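Side-chain contacts in pyruvate kinase (Toxoplasma gondii, PDB 3GG8), which probably catalyses the last step of glycolysis, transferring phosphate from phosphoenolpyruvate to ADP to give pyruvate and ATP: residues C[42-47]-C[52-57]; C[56-61]-C[94-99]; C[65-70]-C[78-83]; C[99-104]-C[274-279]; C[317-322]-C[356-361]. All coordinates share one frame; numbering follows the deposited sequence.

Contact 1 (C[42-47]-C[52-57])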
# COMPACT_ATOMS: atom_id res chain seq x y z
N CYS C 42 -0.47 -23.00 33.42
CA CYS C 42 -0.54 -23.01 34.89
C CYS C 42 0.44 -24.01 35.48
O CYS C 42 0.52 -25.17 35.03
CB CYS C 42 -1.95 -23.35 35.36
SG CYS C 42 -3.19 -22.14 34.83
N THR C 43 1.20 -23.54 36.46
CA THR C 43 2.17 -24.37 37.17
C THR C 43 1.45 -25.11 38.29
O THR C 43 0.74 -24.50 39.10
CB THR C 43 3.33 -23.51 37.72
OG1 THR C 43 3.96 -22.84 36.64
CG2 THR C 43 4.38 -24.35 38.45
N MET C 44 1.65 -26.43 38.31
CA MET C 44 1.10 -27.30 39.33
C MET C 44 1.84 -27.10 40.64
O MET C 44 3.02 -26.78 40.63
CB MET C 44 1.29 -28.75 38.88
CG MET C 44 0.63 -29.04 37.55
SD MET C 44 -1.18 -28.89 37.63
CE MET C 44 -1.50 -27.13 37.32
N GLY C 45 1.14 -27.32 41.75
CA GLY C 45 1.73 -27.13 43.07
C GLY C 45 0.71 -27.38 44.16
O GLY C 45 -0.44 -27.71 43.85
N PRO C 46 1.10 -27.21 45.44
CA PRO C 46 0.19 -27.50 46.57
C PRO C 46 -1.13 -26.73 46.56
O PRO C 46 -2.17 -27.26 47.00
CB PRO C 46 1.02 -27.10 47.81
CG PRO C 46 2.44 -27.18 47.38
CD PRO C 46 2.43 -26.77 45.90
N ALA C 47 -1.09 -25.49 46.08
CA ALA C 47 -2.27 -24.64 46.02
C ALA C 47 -3.32 -25.15 45.03
O ALA C 47 -4.49 -24.80 45.13
CB ALA C 47 -1.87 -23.22 45.69
N ASP C 52 -10.53 -31.08 42.55
CA ASP C 52 -11.59 -30.09 42.54
C ASP C 52 -11.11 -28.72 42.03
O ASP C 52 -11.80 -28.08 41.23
CB ASP C 52 -12.22 -29.96 43.93
CG ASP C 52 -13.33 -28.93 43.97
OD1 ASP C 52 -13.11 -27.82 44.52
OD2 ASP C 52 -14.41 -29.20 43.40
N THR C 53 -9.94 -28.27 42.47
CA THR C 53 -9.45 -26.97 42.02
C THR C 53 -8.84 -27.05 40.61
O THR C 53 -8.86 -26.07 39.88
CB THR C 53 -8.53 -26.23 43.07
OG1 THR C 53 -7.16 -26.32 42.69
CG2 THR C 53 -8.70 -26.77 44.47
N LEU C 54 -8.30 -28.21 40.24
CA LEU C 54 -7.84 -28.39 38.87
C LEU C 54 -9.02 -28.27 37.88
O LEU C 54 -8.91 -27.61 36.84
CB LEU C 54 -7.13 -29.73 38.69
CG LEU C 54 -5.75 -29.89 39.34
CD1 LEU C 54 -5.28 -31.33 39.18
CD2 LEU C 54 -4.72 -28.86 38.81
N VAL C 55 -10.13 -28.91 38.22
CA VAL C 55 -11.35 -28.79 37.43
C VAL C 55 -11.81 -27.33 37.32
O VAL C 55 -12.08 -26.85 36.21
CB VAL C 55 -12.47 -29.69 37.99
CG1 VAL C 55 -13.82 -29.31 37.38
CG2 VAL C 55 -12.15 -31.14 37.71
N LYS C 56 -11.88 -26.63 38.46
CA LYS C 56 -12.23 -25.20 38.48
C LYS C 56 -11.26 -24.36 37.64
O LYS C 56 -11.65 -23.34 37.08
CB LYS C 56 -12.25 -24.67 39.91
CG LYS C 56 -13.45 -25.13 40.71
CD LYS C 56 -13.42 -24.61 42.13
CE LYS C 56 -14.55 -25.22 42.93
NZ LYS C 56 -14.63 -24.65 44.29
N MET C 57 -10.02 -24.81 37.55
CA MET C 57 -9.01 -24.13 36.75
C MET C 57 -9.20 -24.39 35.26
O MET C 57 -8.97 -23.49 34.46
CB MET C 57 -7.61 -24.51 37.20
CG MET C 57 -7.24 -23.78 38.46
SD MET C 57 -5.80 -24.45 39.26
CE MET C 57 -4.49 -23.96 38.17
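Met44 and Leu54 make the closest side-chain approach between residues 42-47 and 52-57, and Met44 can be followed atom by atom. Its CB and CG do not touch the helix 52-57; on that side the methionine packs instead against Thr80 of helix 74-90. The sulfur is the first atom to reach across, with Met44 SD 3.7 Å from Leu54 CD2. Bends at chi2 (-65°) and chi3 (87°) then fold the chain over, so that Met44 CE stays near the same methyl, 3.9 Å from Leu54 CD2. That CE also comes within 4.4 Å of Met57 CE, where the tips of two methionines meet. The pairing spans strand 39-43 and helix 51-60, the first two elements of a beta-alpha-beta unit completed by strand 62-68, in the closed parallel barrel of the TIM type. Met57 reaches in from the next turn of the helix: its chain is extended through chi2 and turns at chi3 (72°), which sets Met57 CE 3.8 Å from Cys42 CB and 4.0 Å from Cys42 SG. Val360 of helix 356-371 touches both Cys42 and Met57, closing over this pair from a further helix.

Contact 2 (C[56-61]-C[94-99])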
# COMPACT_ATOMS: atom_id res chain seq x y z
N LYS C 56 -11.88 -26.63 38.46
CA LYS C 56 -12.23 -25.20 38.48
C LYS C 56 -11.26 -24.36 37.64
O LYS C 56 -11.65 -23.34 37.08
CB LYS C 56 -12.25 -24.67 39.91
CG LYS C 56 -13.45 -25.13 40.71
CD LYS C 56 -13.42 -24.61 42.13
CE LYS C 56 -14.55 -25.22 42.93
NZ LYS C 56 -14.63 -24.65 44.29
N MET C 57 -10.02 -24.81 37.55
CA MET C 57 -9.01 -24.13 36.75
C MET C 57 -9.20 -24.39 35.26
O MET C 57 -8.97 -23.49 34.46
CB MET C 57 -7.61 -24.51 37.20
CG MET C 57 -7.24 -23.78 38.46
SD MET C 57 -5.80 -24.45 39.26
CE MET C 57 -4.49 -23.96 38.17
N ILE C 58 -9.63 -25.60 34.90
CA ILE C 58 -10.00 -25.87 33.52
C ILE C 58 -11.11 -24.91 33.09
O ILE C 58 -11.00 -24.27 32.04
CB ILE C 58 -10.46 -27.32 33.30
CG1 ILE C 58 -9.32 -28.31 33.53
CG2 ILE C 58 -11.08 -27.47 31.90
CD1 ILE C 58 -9.76 -29.75 33.60
N ASP C 59 -12.18 -24.82 33.89
CA ASP C 59 -13.33 -23.95 33.54
C ASP C 59 -12.88 -22.50 33.42
O ASP C 59 -13.42 -21.76 32.63
CB ASP C 59 -14.48 -24.05 34.57
CG ASP C 59 -15.07 -25.44 34.67
OD1 ASP C 59 -14.93 -26.23 33.71
OD2 ASP C 59 -15.71 -25.74 35.71
N ALA C 60 -11.87 -22.14 34.19
CA ALA C 60 -11.38 -20.76 34.25
C ALA C 60 -10.52 -20.36 33.05
O ALA C 60 -10.34 -19.16 32.79
CB ALA C 60 -10.62 -20.55 35.54
N GLY C 61 -9.97 -21.35 32.34
CA GLY C 61 -9.10 -21.09 31.19
C GLY C 61 -7.77 -21.83 31.11
O GLY C 61 -6.98 -21.58 30.20
N ALA C 94 -11.86 -31.28 27.54
CA ALA C 94 -10.58 -30.59 27.74
C ALA C 94 -9.41 -31.53 27.48
O ALA C 94 -9.40 -32.68 27.96
CB ALA C 94 -10.50 -30.02 29.14
N ARG C 95 -8.45 -31.06 26.70
CA ARG C 95 -7.28 -31.86 26.33
C ARG C 95 -6.02 -31.13 26.75
O ARG C 95 -5.19 -30.76 25.91
CB ARG C 95 -7.28 -32.17 24.84
CG ARG C 95 -8.47 -32.97 24.39
CD ARG C 95 -8.48 -34.34 25.05
NE ARG C 95 -9.53 -35.20 24.52
CZ ARG C 95 -9.47 -35.79 23.33
NH1 ARG C 95 -8.42 -35.59 22.55
NH2 ARG C 95 -10.47 -36.56 22.91
N LEU C 96 -5.91 -30.92 28.06
CA LEU C 96 -4.82 -30.21 28.68
C LEU C 96 -3.49 -30.82 28.28
O LEU C 96 -3.33 -32.04 28.29
CB LEU C 96 -4.96 -30.30 30.20
CG LEU C 96 -6.13 -29.60 30.88
CD1 LEU C 96 -6.23 -30.08 32.33
CD2 LEU C 96 -5.94 -28.09 30.83
N ALA C 97 -2.52 -29.98 27.93
CA ALA C 97 -1.17 -30.48 27.66
C ALA C 97 -0.38 -30.44 28.95
O ALA C 97 -0.66 -29.65 29.85
CB ALA C 97 -0.49 -29.67 26.58
N ILE C 98 0.61 -31.33 29.04
CA ILE C 98 1.50 -31.42 30.18
C ILE C 98 2.92 -31.05 29.74
O ILE C 98 3.45 -31.60 28.77
CB ILE C 98 1.42 -32.82 30.84
CG1 ILE C 98 -0.02 -33.08 31.31
CG2 ILE C 98 2.40 -32.93 32.00
CD1 ILE C 98 -0.26 -34.50 31.81
N LEU C 99 3.49 -30.05 30.42
CA LEU C 99 4.82 -29.53 30.15
C LEU C 99 5.76 -29.85 31.33
O LEU C 99 5.47 -29.46 32.46
CB LEU C 99 4.71 -28.00 29.92
CG LEU C 99 5.92 -27.10 29.61
CD1 LEU C 99 5.65 -26.14 28.45
CD2 LEU C 99 6.38 -26.29 30.82
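Ile58 meets Ala94 and Leu96 with different branches of its side chain, and all the side-chain contacts between residues 56-61 and 94-99 are apolar. The short branch serves Ala94: Ile58 CG2 lies 3.8 Å from Ala94 CB, methyl against methyl. The long branch serves Leu96, with Ile58 CG1 and Ile58 CD1 both 3.8 Å from Leu96 CD1, so that a single leucine methyl rests against two successive carbons of the isoleucine. At chi1 -66° Ile58 CG1 sits beside the backbone N while CG2 lies anti to it, and this divergence lets one residue span two positions of the facing chain. Leu96 also touches Met62 of strand 62-68.

Backbone hydrogen bonds shape the end of helix 51-60. Gly61 N reaches Ile58 O at 3.1 Å and, weakly, Met57 O at 3.2 Å, and with its positive phi of 131° Gly61 completes a Schellman motif. Having no CB, the glycine avoids the collision with the preceding carbonyl that this backbone shape would bring.

Charge and strand pairing act beside the contact: Asp59 forms a salt bridge with Arg91, and Ala97 joins strand 62-68 through backbone bonds to Asn63 and Cys65. The contact places the C-terminal turn of a barrel helix against the loop that enters strand 97-101. With methyl and methylene groups alone meeting, cohesion here probably comes from partial burial and van der Waals contact, while the directional constraints reside in the backbones that carry these side chains.

Contact 3 (C[65-70]-C[78-83])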
# COMPACT_ATOMS: atom_id res chain seq x y z
N CYS C 65 -0.61 -27.60 31.73
CA CYS C 65 -0.09 -27.87 33.07
C CYS C 65 1.43 -28.02 33.08
O CYS C 65 1.98 -29.00 32.55
CB CYS C 65 -0.72 -29.15 33.62
SG CYS C 65 -2.52 -29.08 33.67
N ARG C 66 2.08 -27.07 33.74
CA ARG C 66 3.52 -27.05 33.95
C ARG C 66 3.92 -27.78 35.23
O ARG C 66 3.45 -27.43 36.32
CB ARG C 66 4.01 -25.60 34.04
CG ARG C 66 5.47 -25.47 34.50
CD ARG C 66 5.94 -24.04 34.25
NE ARG C 66 7.33 -23.79 34.66
CZ ARG C 66 7.68 -23.27 35.84
NH1 ARG C 66 6.74 -22.95 36.73
NH2 ARG C 66 8.96 -23.06 36.12
N LEU C 67 4.76 -28.79 35.09
CA LEU C 67 5.40 -29.46 36.20
C LEU C 67 6.81 -28.88 36.35
O LEU C 67 7.67 -29.10 35.50
CB LEU C 67 5.51 -30.95 35.92
CG LEU C 67 4.28 -31.73 35.44
CD1 LEU C 67 4.69 -33.14 35.06
CD2 LEU C 67 3.18 -31.72 36.52
N ASN C 68 7.02 -28.11 37.41
CA ASN C 68 8.32 -27.55 37.71
C ASN C 68 9.29 -28.53 38.38
O ASN C 68 9.27 -28.70 39.61
CB ASN C 68 8.18 -26.29 38.56
CG ASN C 68 9.50 -25.59 38.77
OD1 ASN C 68 10.55 -26.07 38.30
ND2 ASN C 68 9.49 -24.48 39.48
N PHE C 69 10.18 -29.16 37.60
CA PHE C 69 11.13 -30.12 38.16
C PHE C 69 12.34 -29.55 38.90
O PHE C 69 13.28 -30.30 39.22
CB PHE C 69 11.57 -31.15 37.12
CG PHE C 69 10.67 -32.36 37.03
CD1 PHE C 69 9.37 -32.25 36.58
CD2 PHE C 69 11.14 -33.63 37.39
CE1 PHE C 69 8.53 -33.38 36.49
CE2 PHE C 69 10.32 -34.76 37.30
CZ PHE C 69 9.01 -34.62 36.83
N SER C 70 12.34 -28.24 39.18
CA SER C 70 13.32 -27.66 40.12
C SER C 70 13.10 -28.19 41.56
O SER C 70 14.00 -28.12 42.40
CB SER C 70 13.22 -26.14 40.15
OG SER C 70 13.63 -25.58 38.92
N ALA C 78 4.29 -37.72 39.82
CA ALA C 78 3.34 -38.74 39.39
C ALA C 78 1.94 -38.54 40.00
O ALA C 78 0.95 -38.73 39.31
CB ALA C 78 3.88 -40.17 39.69
N ARG C 79 1.88 -38.14 41.28
CA ARG C 79 0.59 -37.88 41.96
C ARG C 79 -0.13 -36.75 41.27
O ARG C 79 -1.34 -36.81 41.08
CB ARG C 79 0.78 -37.49 43.43
CG ARG C 79 1.47 -38.50 44.31
CD ARG C 79 1.65 -37.94 45.75
NE ARG C 79 1.67 -39.00 46.76
CZ ARG C 79 0.61 -39.41 47.44
NH1 ARG C 79 -0.58 -38.86 47.25
NH2 ARG C 79 0.75 -40.39 48.33
N THR C 80 0.64 -35.70 40.94
CA THR C 80 0.14 -34.52 40.22
C THR C 80 -0.44 -34.90 38.86
O THR C 80 -1.55 -34.50 38.52
CB THR C 80 1.24 -33.46 40.02
OG1 THR C 80 1.70 -33.02 41.30
CG2 THR C 80 0.71 -32.25 39.26
N VAL C 81 0.31 -35.70 38.11
CA VAL C 81 -0.17 -36.20 36.83
C VAL C 81 -1.48 -37.02 36.96
O VAL C 81 -2.41 -36.83 36.17
CB VAL C 81 0.93 -36.99 36.09
CG1 VAL C 81 0.37 -37.70 34.88
CG2 VAL C 81 2.08 -36.03 35.70
N GLN C 82 -1.55 -37.89 37.97
CA GLN C 82 -2.73 -38.71 38.26
C GLN C 82 -3.96 -37.82 38.51
O GLN C 82 -5.08 -38.15 38.11
CB GLN C 82 -2.45 -39.63 39.47
CG GLN C 82 -1.59 -40.86 39.12
CD GLN C 82 -0.84 -41.49 40.31
OE1 GLN C 82 -1.29 -41.46 41.46
NE2 GLN C 82 0.31 -42.08 40.01
N ASN C 83 -3.73 -36.71 39.20
CA ASN C 83 -4.76 -35.73 39.50
C ASN C 83 -5.22 -34.94 38.27
O ASN C 83 -6.40 -34.60 38.15
CB ASN C 83 -4.28 -34.75 40.58
CG ASN C 83 -4.12 -35.39 41.96
OD1 ASN C 83 -4.82 -36.35 42.31
ND2 ASN C 83 -3.20 -34.85 42.74
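Within the beta-alpha-beta unit formed by strand 62-68, helix 74-90 and strand 97-101, Leu67 fits its two methyls against Thr80 and Val81. One methyl goes to each neighbour: Leu67 CD2 lies 3.7 Å from Thr80 CG2, and Leu67 CD1 lies 3.9 Å from Val81 CG2. The approaches differ in direction. Leu67 and Thr80 run past each other antiparallel, whereas Leu67 and Val81 stand at about a right angle. The threonine methyl faces the strand because chi1 of -61° puts Thr80 CG2 anti to the backbone N and OG1 beside it, where the hydroxyl makes a weak hydrogen bond back to Thr76 O in its own helix. In the TIM-type barrel this is how a strand's outward face meets the helix that follows it, and Phe216 of helix 207-217 extends the same apolar patch by touching both Leu67 and Val81. Beyond the leucine the chain turns. Asn68 OD1 accepts from Ser70 N at 2.9 Å, an Asx turn, with a fairly straight N-H...O angle of 162°; the donor stands 46° out of the amide's carbonyl plane. Between them Phe69 presents its ring edge to the backbone, with Leu67 O in the ring plane and 3.7 Å from Phe69 CD1. The same ring stacks on His77, and Phe216 meets it edge-to-face.

Contact 4 (C[99-104]-C[274-279])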
# COMPACT_ATOMS: atom_id res chain seq x y z
N LEU C 99 3.49 -30.05 30.42
CA LEU C 99 4.82 -29.53 30.15
C LEU C 99 5.76 -29.85 31.33
O LEU C 99 5.47 -29.46 32.46
CB LEU C 99 4.71 -28.00 29.92
CG LEU C 99 5.92 -27.10 29.61
CD1 LEU C 99 5.65 -26.14 28.45
CD2 LEU C 99 6.38 -26.29 30.82
N LEU C 100 6.84 -30.61 31.08
CA LEU C 100 7.91 -30.80 32.07
C LEU C 100 8.92 -29.64 31.96
O LEU C 100 9.49 -29.40 30.90
CB LEU C 100 8.62 -32.13 31.83
CG LEU C 100 9.63 -32.72 32.83
CD1 LEU C 100 9.92 -34.15 32.46
CD2 LEU C 100 10.94 -31.94 32.90
N ASP C 101 9.13 -28.91 33.05
CA ASP C 101 10.08 -27.79 33.08
C ASP C 101 11.31 -28.21 33.89
O ASP C 101 11.24 -28.38 35.10
CB ASP C 101 9.43 -26.53 33.67
CG ASP C 101 10.33 -25.29 33.60
OD1 ASP C 101 11.58 -25.43 33.74
OD2 ASP C 101 9.80 -24.16 33.44
N THR C 102 12.44 -28.39 33.20
CA THR C 102 13.62 -28.99 33.84
C THR C 102 14.24 -28.05 34.90
O THR C 102 14.07 -26.81 34.87
CB THR C 102 14.69 -29.42 32.79
OG1 THR C 102 15.16 -28.28 32.10
CG2 THR C 102 14.12 -30.43 31.77
N LYS C 103 14.94 -28.67 35.87
CA LYS C 103 15.71 -27.91 36.85
C LYS C 103 16.85 -27.17 36.16
O LYS C 103 16.96 -25.94 36.25
CB LYS C 103 16.25 -28.85 37.92
CG LYS C 103 16.96 -28.18 39.09
CD LYS C 103 17.54 -29.24 39.96
CE LYS C 103 18.35 -28.67 41.11
NZ LYS C 103 17.44 -28.48 42.26
N GLY C 104 17.70 -27.93 35.46
CA GLY C 104 18.86 -27.35 34.78
C GLY C 104 19.95 -26.84 35.72
O GLY C 104 19.87 -27.04 36.93
N GLY C 274 9.25 -24.12 19.89
CA GLY C 274 8.67 -22.91 20.47
C GLY C 274 9.59 -22.39 21.55
O GLY C 274 10.59 -23.04 21.87
N ILE C 275 9.25 -21.24 22.11
CA ILE C 275 10.13 -20.53 23.04
C ILE C 275 9.39 -20.15 24.33
O ILE C 275 8.19 -19.84 24.29
CB ILE C 275 10.76 -19.24 22.37
CG1 ILE C 275 11.76 -19.59 21.25
CG2 ILE C 275 11.37 -18.25 23.41
CD1 ILE C 275 12.93 -20.53 21.67
N MET C 276 10.09 -20.20 25.46
CA MET C 276 9.60 -19.61 26.69
C MET C 276 10.53 -18.46 27.09
O MET C 276 11.74 -18.64 27.22
CB MET C 276 9.45 -20.66 27.80
CG MET C 276 8.93 -20.09 29.12
SD MET C 276 8.80 -21.24 30.48
CE MET C 276 7.78 -22.56 29.78
N ILE C 277 9.97 -17.26 27.20
CA ILE C 277 10.70 -16.07 27.59
C ILE C 277 10.62 -15.90 29.12
O ILE C 277 9.54 -15.64 29.66
CB ILE C 277 10.13 -14.81 26.89
CG1 ILE C 277 10.10 -14.99 25.37
CG2 ILE C 277 10.90 -13.51 27.31
CD1 ILE C 277 9.34 -13.90 24.64
N ALA C 278 11.74 -16.07 29.81
CA ALA C 278 11.80 -15.92 31.26
C ALA C 278 12.32 -14.52 31.59
O ALA C 278 13.53 -14.33 31.79
CB ALA C 278 12.71 -16.98 31.88
N ARG C 279 11.39 -13.56 31.66
CA ARG C 279 11.72 -12.15 31.89
C ARG C 279 12.49 -11.90 33.17
O ARG C 279 13.47 -11.17 33.14
CB ARG C 279 10.47 -11.26 31.90
CG ARG C 279 9.76 -11.11 30.57
CD ARG C 279 8.51 -11.97 30.53
NE ARG C 279 7.62 -11.71 31.66
CZ ARG C 279 6.77 -10.69 31.74
NH1 ARG C 279 6.68 -9.81 30.76
NH2 ARG C 279 6.00 -10.56 32.82
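Asp101 OD2 looks toward the sulfur of Met276 but is gripped by two cations, Arg66 NE and Lys255 NZ, both as salt bridges. Arg66 is itself steadied by a hydrogen bond from its NH1 to Thr43 OG1, so strands 39-43, 62-68, 97-101 and 251-256 all contribute to holding this carboxylate in the buried interior. Met276 adds a looser, nonbonded neighbour, with Met276 SD 4.3 Å from Asp101 OD2. Leu99, two residues earlier on the same strand and pointing to the same side, supplies the apolar half: Leu99 CD2 and Met276 CE meet tip to tip at 4.1 Å. The reach of the methionine explains how strands with nearest CA atoms 10.4 Å apart can touch. Met276 is fully extended through chi1 (180°) and chi2, then turns at chi3 (-54°), which directs CE toward the leucine while SD stays near the aspartate. Strands 97-101 and 275-278 are third and sixth in the eight-stranded TIM-type barrel, separated in the sheet by 224-227 and 251-256, so these side chains meet across its interior. Asp101 lies toward the C-terminal end of the barrel strands, the end at which TIM barrels carry their active sites. Around Met276 the filling continues with Ile253, Ile310 and Ala312 from the two flanking strands and Ala226 from 224-227, one strand further round.

Contact 5 (C[317-322]-C[356-361])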
# COMPACT_ATOMS: atom_id res chain seq x y z
N GLU C 317 2.23 -11.62 40.11
CA GLU C 317 2.85 -12.18 41.31
C GLU C 317 2.23 -11.77 42.63
O GLU C 317 2.25 -12.55 43.59
CB GLU C 317 4.38 -12.04 41.27
CG GLU C 317 4.95 -12.80 40.06
CD GLU C 317 6.27 -13.55 40.30
OE1 GLU C 317 7.08 -13.07 41.12
OE2 GLU C 317 6.49 -14.61 39.64
N SER C 318 1.60 -10.59 42.66
CA SER C 318 0.94 -10.11 43.88
C SER C 318 -0.29 -10.94 44.24
O SER C 318 -0.77 -10.90 45.37
CB SER C 318 0.54 -8.64 43.72
OG SER C 318 -0.62 -8.51 42.92
N MET C 319 -0.81 -11.69 43.26
CA MET C 319 -2.00 -12.53 43.48
C MET C 319 -1.72 -13.84 44.22
O MET C 319 -2.64 -14.58 44.56
CB MET C 319 -2.72 -12.80 42.15
CG MET C 319 -3.35 -11.56 41.53
SD MET C 319 -4.41 -12.01 40.14
CE MET C 319 -5.92 -12.49 40.99
N ILE C 320 -0.44 -14.12 44.46
CA ILE C 320 -0.05 -15.17 45.38
C ILE C 320 -0.72 -14.91 46.74
O ILE C 320 -1.07 -15.85 47.46
CB ILE C 320 1.49 -15.27 45.53
CG1 ILE C 320 2.09 -15.88 44.27
CG2 ILE C 320 1.86 -16.11 46.77
CD1 ILE C 320 3.56 -15.65 44.11
N LYS C 321 -0.94 -13.63 47.05
CA LYS C 321 -1.50 -13.18 48.33
C LYS C 321 -2.75 -12.30 48.22
O LYS C 321 -3.44 -12.08 49.21
CB LYS C 321 -0.40 -12.45 49.14
CG LYS C 321 0.93 -13.25 49.24
CD LYS C 321 1.07 -14.08 50.52
CE LYS C 321 0.19 -15.36 50.58
NZ LYS C 321 -0.99 -15.24 51.53
N ASN C 322 -3.05 -11.80 47.03
CA ASN C 322 -4.16 -10.86 46.84
C ASN C 322 -5.15 -11.35 45.78
O ASN C 322 -4.75 -11.97 44.81
CB ASN C 322 -3.62 -9.47 46.50
CG ASN C 322 -2.66 -8.92 47.56
OD1 ASN C 322 -1.63 -8.35 47.24
ND2 ASN C 322 -3.01 -9.08 48.83
N PRO C 356 -5.59 -19.62 43.41
CA PRO C 356 -5.22 -20.19 42.12
C PRO C 356 -6.29 -20.01 41.02
O PRO C 356 -5.94 -19.62 39.91
CB PRO C 356 -4.97 -21.67 42.41
CG PRO C 356 -5.55 -21.94 43.76
CD PRO C 356 -5.55 -20.62 44.49
N VAL C 357 -7.57 -20.30 41.31
CA VAL C 357 -8.58 -20.27 40.25
C VAL C 357 -8.97 -18.83 39.91
O VAL C 357 -9.12 -18.51 38.73
CB VAL C 357 -9.82 -21.23 40.46
CG1 VAL C 357 -9.61 -22.19 41.61
CG2 VAL C 357 -11.11 -20.46 40.60
N ILE C 358 -9.10 -17.98 40.94
CA ILE C 358 -9.29 -16.55 40.75
C ILE C 358 -8.16 -15.92 39.91
O ILE C 358 -8.42 -15.03 39.09
CB ILE C 358 -9.51 -15.80 42.10
CG1 ILE C 358 -10.88 -16.18 42.68
CG2 ILE C 358 -9.42 -14.28 41.91
CD1 ILE C 358 -11.32 -15.38 43.91
N THR C 359 -6.93 -16.40 40.09
CA THR C 359 -5.82 -15.90 39.29
C THR C 359 -5.99 -16.31 37.82
O THR C 359 -5.72 -15.51 36.92
CB THR C 359 -4.44 -16.34 39.85
OG1 THR C 359 -4.36 -16.02 41.25
CG2 THR C 359 -3.30 -15.62 39.12
N VAL C 360 -6.46 -17.53 37.57
CA VAL C 360 -6.68 -17.99 36.19
C VAL C 360 -7.80 -17.22 35.50
O VAL C 360 -7.69 -16.87 34.33
CB VAL C 360 -6.97 -19.52 36.09
CG1 VAL C 360 -7.21 -19.92 34.65
CG2 VAL C 360 -5.85 -20.32 36.65
N GLU C 361 -8.89 -16.98 36.22
CA GLU C 361 -9.99 -16.17 35.69
C GLU C 361 -9.53 -14.75 35.36
O GLU C 361 -9.95 -14.17 34.36
CB GLU C 361 -11.16 -16.08 36.69
CG GLU C 361 -11.61 -17.40 37.30
CD GLU C 361 -12.89 -17.26 38.11
OE1 GLU C 361 -13.81 -18.10 37.93
OE2 GLU C 361 -12.99 -16.31 38.93
O HOH W 1 -2.95 -17.12 43.90
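Met319 and Thr359 reach toward each other tip to tip, and several atoms of each take part. Met319 CB lies 3.7 Å from Thr359 OG1, and Met319 SD lies 3.9 Å from Thr359 CG2. The chain of Met319 is extended at chi2 and bends at chi3 (82°), which lays Met319 CE over the helix backbone, 3.8 Å from Thr359 CA. There it also meets the preceding residue, with Met319 CE 4.0 Å from Ile358 CG2. Water 1 bridges the polar atoms: it donates to Met319 O at 2.6 Å and, on a longer bond, to Thr359 OG1 at 3.2 Å. The hydroxyl in turn is bonded to Phe355 O, one turn back, an arrangement that chi1 of -51° allows by setting OG1 beside the backbone N. In the barrel this joins the loop between strand 309-312 and helix 327-339 to the start of helix 356-371, which comes after the last barrel strand, 343-346, and the short helix 348-351. The loop is wound into a short 3-10 segment, with Ile320 N bonded to Glu317 O at 3.2 Å, and Ser318 OG is hydrogen-bonded to Glu329 OE1. Behind the contact, Leu316 and Leu346 pack against Thr359.

How the contacts relate
From the N terminus, contact 1 closes a short turn between the first barrel strand and its helix. Contact 2 starts on that helix, sharing Lys56 and Met57, and closes a loop of some thirty residues within which contact 3 is nested. Strand pairing links these: residues 65-70 bond to 42-47 on one side and to 94-99 on the other. Contact 4 begins at Leu99, where contact 2 ends, and closes by far the longest loop with a contact across the barrel interior. Contact 5 follows in series, and none of the loops cross. Helix 356-371 of contact 5 returns to the first helix: Val360 packs on Cys42 of contact 1 and Ala60 of contact 2, joining the barrel's last helix to its beginning.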